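Long-range contact in aminotransferase, class I (Staphylococcus aureus, PDB 2O1B), which probably transfers amino groups between amino acids and 2-oxo acids, using pyridoxal-5'-phosphate as cofactor, as an aspartate aminotransferase of class I: residues V125-I130 with K183-L187. Residues are numbered along the deposited sequence; the frame is centred on the assembly and turned at random.
Sequences VPTCVI and KLIYL
K183 meets I130, the residue just past the helix, through the root of its side chain: K183 CB lies 4.3 Å from I130 CG2, while the ammonium end runs away toward D134 and D214, with which it makes long, weak ion pairs. L184 fills the middle of the contact. With CG anti to the backbone N (chi1 -171°), the L184 side chain reaches out to the helix. L184 CB sits 3.9 Å from I130 CG2, and L184 CD1 faces CG1 of V129 more loosely. L184 CD2 approaches V125 CG1 at 3.8 Å and P126 CG at 4.0 Å. Strand 182-187 is an inner strand of the mixed seven-stranded sheet in the large domain of this fold type I, PLP-dependent aminotransferase; residues 125-129, the end of helix 118-129, pack on one face at 159° to residues 183-187, nearly antiparallel. V136 and V218, from the two adjoining strands, extend the apolar layer around L184. Y186 approaches with its phenol end: Y186 OH lies 3.3 Å from P126 CD and 3.7 Å from V125 CB, and P126 CG sits at the ring's edge, near its plane. The buried hydroxyl hydrogen-bonds to L122 O, one turn before P126, whose proline N cannot donate to it. The ring stacks with Y146; the Y186 side chain is about 8 Å from bound PLP.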
ATOM      1  N   VAL A 125      -8.809  -4.546   6.783  1.00 22.99           N
ATOM      2  CA  VAL A 125      -9.779  -4.482   7.884  1.00 22.63           C
ATOM      3  C   VAL A 125      -9.708  -5.670   8.845  1.00 22.57           C
ATOM      4  O   VAL A 125      -9.673  -5.459  10.052  1.00 23.17           O
ATOM      5  CB  VAL A 125     -11.270  -4.269   7.420  1.00 22.45           C
ATOM      6  CG1 VAL A 125     -12.206  -4.338   8.617  1.00 23.14           C
ATOM      7  CG2 VAL A 125     -11.460  -2.920   6.718  1.00 22.11           C
ATOM      8  N   PRO A 126      -9.712  -6.920   8.334  1.00 22.58           N
ATOM      9  CA  PRO A 126      -9.695  -8.005   9.332  1.00 22.39           C
ATOM     10  C   PRO A 126      -8.453  -8.005  10.217  1.00 22.75           C
ATOM     11  O   PRO A 126      -8.553  -8.272  11.420  1.00 23.28           O
ATOM     12  CB  PRO A 126      -9.750  -9.262   8.469  1.00 22.08           C
ATOM     13  CG  PRO A 126     -10.406  -8.789   7.172  1.00 22.77           C
ATOM     14  CD  PRO A 126      -9.797  -7.458   6.963  1.00 22.12           C
ATOM     15  N   THR A 127      -7.290  -7.726   9.632  1.00 23.18           N
ATOM     16  CA  THR A 127      -6.038  -7.670  10.395  1.00 23.70           C
ATOM     17  C   THR A 127      -6.163  -6.662  11.538  1.00 24.26           C
ATOM     18  O   THR A 127      -5.670  -6.908  12.654  1.00 23.82           O
ATOM     19  CB  THR A 127      -4.821  -7.331   9.477  1.00 23.78           C
ATOM     20  OG1 THR A 127      -4.450  -8.499   8.737  1.00 24.20           O
ATOM     21  CG2 THR A 127      -3.611  -6.871  10.279  1.00 22.87           C
ATOM     22  N   CYS A 128      -6.849  -5.555  11.242  1.00 24.37           N
ATOM     23  CA  CYS A 128      -7.073  -4.465  12.190  1.00 25.44           C
ATOM     24  C   CYS A 128      -8.128  -4.721  13.252  1.00 26.05           C
ATOM     25  O   CYS A 128      -8.046  -4.147  14.335  1.00 26.09           O
ATOM     26  CB  CYS A 128      -7.450  -3.198  11.445  1.00 25.70           C
ATOM     27  SG  CYS A 128      -6.168  -2.668  10.343  1.00 26.93           S
ATOM     28  N   VAL A 129      -9.111  -5.570  12.950  1.00 25.96           N
ATOM     29  CA  VAL A 129     -10.346  -5.610  13.726  1.00 26.37           C
ATOM     30  C   VAL A 129     -10.633  -6.954  14.398  1.00 26.04           C
ATOM     31  O   VAL A 129     -11.187  -6.987  15.499  1.00 26.50           O
ATOM     32  CB  VAL A 129     -11.551  -5.149  12.846  1.00 26.61           C
ATOM     33  CG1 VAL A 129     -12.840  -5.781  13.298  1.00 28.17           C
ATOM     34  CG2 VAL A 129     -11.663  -3.645  12.863  1.00 27.75           C
ATOM     35  N   ILE A 130     -10.233  -8.054  13.761  1.00 25.81           N
ATOM     36  CA  ILE A 130     -10.562  -9.390  14.273  1.00 25.36           C
ATOM     37  C   ILE A 130      -9.358 -10.119  14.857  1.00 25.41           C
ATOM     38  O   ILE A 130      -8.215  -9.720  14.641  1.00 25.31           O
ATOM     39  CB  ILE A 130     -11.273 -10.268  13.188  1.00 25.87           C
ATOM     40  CG1 ILE A 130     -10.270 -10.814  12.165  1.00 25.68           C
ATOM     41  CG2 ILE A 130     -12.407  -9.477  12.491  1.00 24.45           C
ATOM     42  CD1 ILE A 130     -10.772 -12.026  11.389  1.00 25.14           C
ATOM     43  N   LYS A 183     -17.571 -11.729  13.901  1.00 25.17           N
ATOM     44  CA  LYS A 183     -17.023 -10.480  14.390  1.00 24.26           C
ATOM     45  C   LYS A 183     -16.977  -9.411  13.302  1.00 23.51           C
ATOM     46  O   LYS A 183     -16.867  -8.228  13.603  1.00 22.88           O
ATOM     47  CB  LYS A 183     -15.651 -10.731  15.005  1.00 24.59           C
ATOM     48  CG  LYS A 183     -15.678 -11.872  16.043  1.00 25.10           C
ATOM     49  CD  LYS A 183     -16.542 -11.530  17.250  1.00 25.80           C
ATOM     50  CE  LYS A 183     -16.576 -12.665  18.278  1.00 27.78           C
ATOM     51  NZ  LYS A 183     -15.329 -12.738  19.087  1.00 30.54           N
ATOM     52  N   LEU A 184     -17.078  -9.838  12.046  1.00 22.66           N
ATOM     53  CA  LEU A 184     -17.057  -8.923  10.918  1.00 22.57           C
ATOM     54  C   LEU A 184     -17.934  -9.428   9.774  1.00 22.61           C
ATOM     55  O   LEU A 184     -18.014 -10.640   9.519  1.00 22.24           O
ATOM     56  CB  LEU A 184     -15.615  -8.708  10.435  1.00 22.13           C
ATOM     57  CG  LEU A 184     -15.328  -7.629   9.386  1.00 22.72           C
ATOM     58  CD1 LEU A 184     -15.595  -6.218   9.918  1.00 22.04           C
ATOM     59  CD2 LEU A 184     -13.893  -7.749   8.940  1.00 22.25           C
ATOM     60  N   ILE A 185     -18.587  -8.480   9.102  1.00 22.28           N
ATOM     61  CA  ILE A 185     -19.441  -8.743   7.950  1.00 22.63           C
ATOM     62  C   ILE A 185     -19.151  -7.749   6.831  1.00 22.51           C
ATOM     63  O   ILE A 185     -19.183  -6.541   7.041  1.00 22.50           O
ATOM     64  CB  ILE A 185     -20.935  -8.634   8.324  1.00 22.75           C
ATOM     65  CG1 ILE A 185     -21.272  -9.616   9.451  1.00 22.56           C
ATOM     66  CG2 ILE A 185     -21.826  -8.894   7.102  1.00 23.52           C
ATOM     67  CD1 ILE A 185     -22.702  -9.553   9.895  1.00 23.89           C
ATOM     68  N   TYR A 186     -18.869  -8.261   5.639  1.00 22.55           N
ATOM     69  CA  TYR A 186     -18.783  -7.392   4.468  1.00 22.70           C
ATOM     70  C   TYR A 186     -20.128  -7.304   3.782  1.00 22.36           C
ATOM     71  O   TYR A 186     -20.828  -8.316   3.622  1.00 22.50           O
ATOM     72  CB  TYR A 186     -17.744  -7.896   3.476  1.00 22.23           C
ATOM     73  CG  TYR A 186     -16.334  -7.633   3.894  1.00 23.79           C
ATOM     74  CD1 TYR A 186     -15.753  -8.348   4.930  1.00 22.94           C
ATOM     75  CD2 TYR A 186     -15.567  -6.666   3.249  1.00 22.84           C
ATOM     76  CE1 TYR A 186     -14.443  -8.109   5.320  1.00 24.46           C
ATOM     77  CE2 TYR A 186     -14.251  -6.431   3.627  1.00 22.99           C
ATOM     78  CZ  TYR A 186     -13.699  -7.153   4.662  1.00 23.72           C
ATOM     79  OH  TYR A 186     -12.387  -6.922   5.041  1.00 23.38           O
ATOM     80  N   LEU A 187     -20.483  -6.089   3.382  1.00 22.02           N
ATOM     81  CA  LEU A 187     -21.661  -5.866   2.571  1.00 21.83           C
ATOM     82  C   LEU A 187     -21.219  -5.013   1.398  1.00 21.76           C
ATOM     83  O   LEU A 187     -20.267  -4.252   1.518  1.00 21.31           O
ATOM     84  CB  LEU A 187     -22.766  -5.171   3.378  1.00 22.11           C
ATOM     85  CG  LEU A 187     -23.404  -6.011   4.507  1.00 22.94           C
ATOM     86  CD1 LEU A 187     -24.430  -5.220   5.285  1.00 22.46           C
ATOM     87  CD2 LEU A 187     -24.025  -7.314   3.967  1.00 23.91           C
TER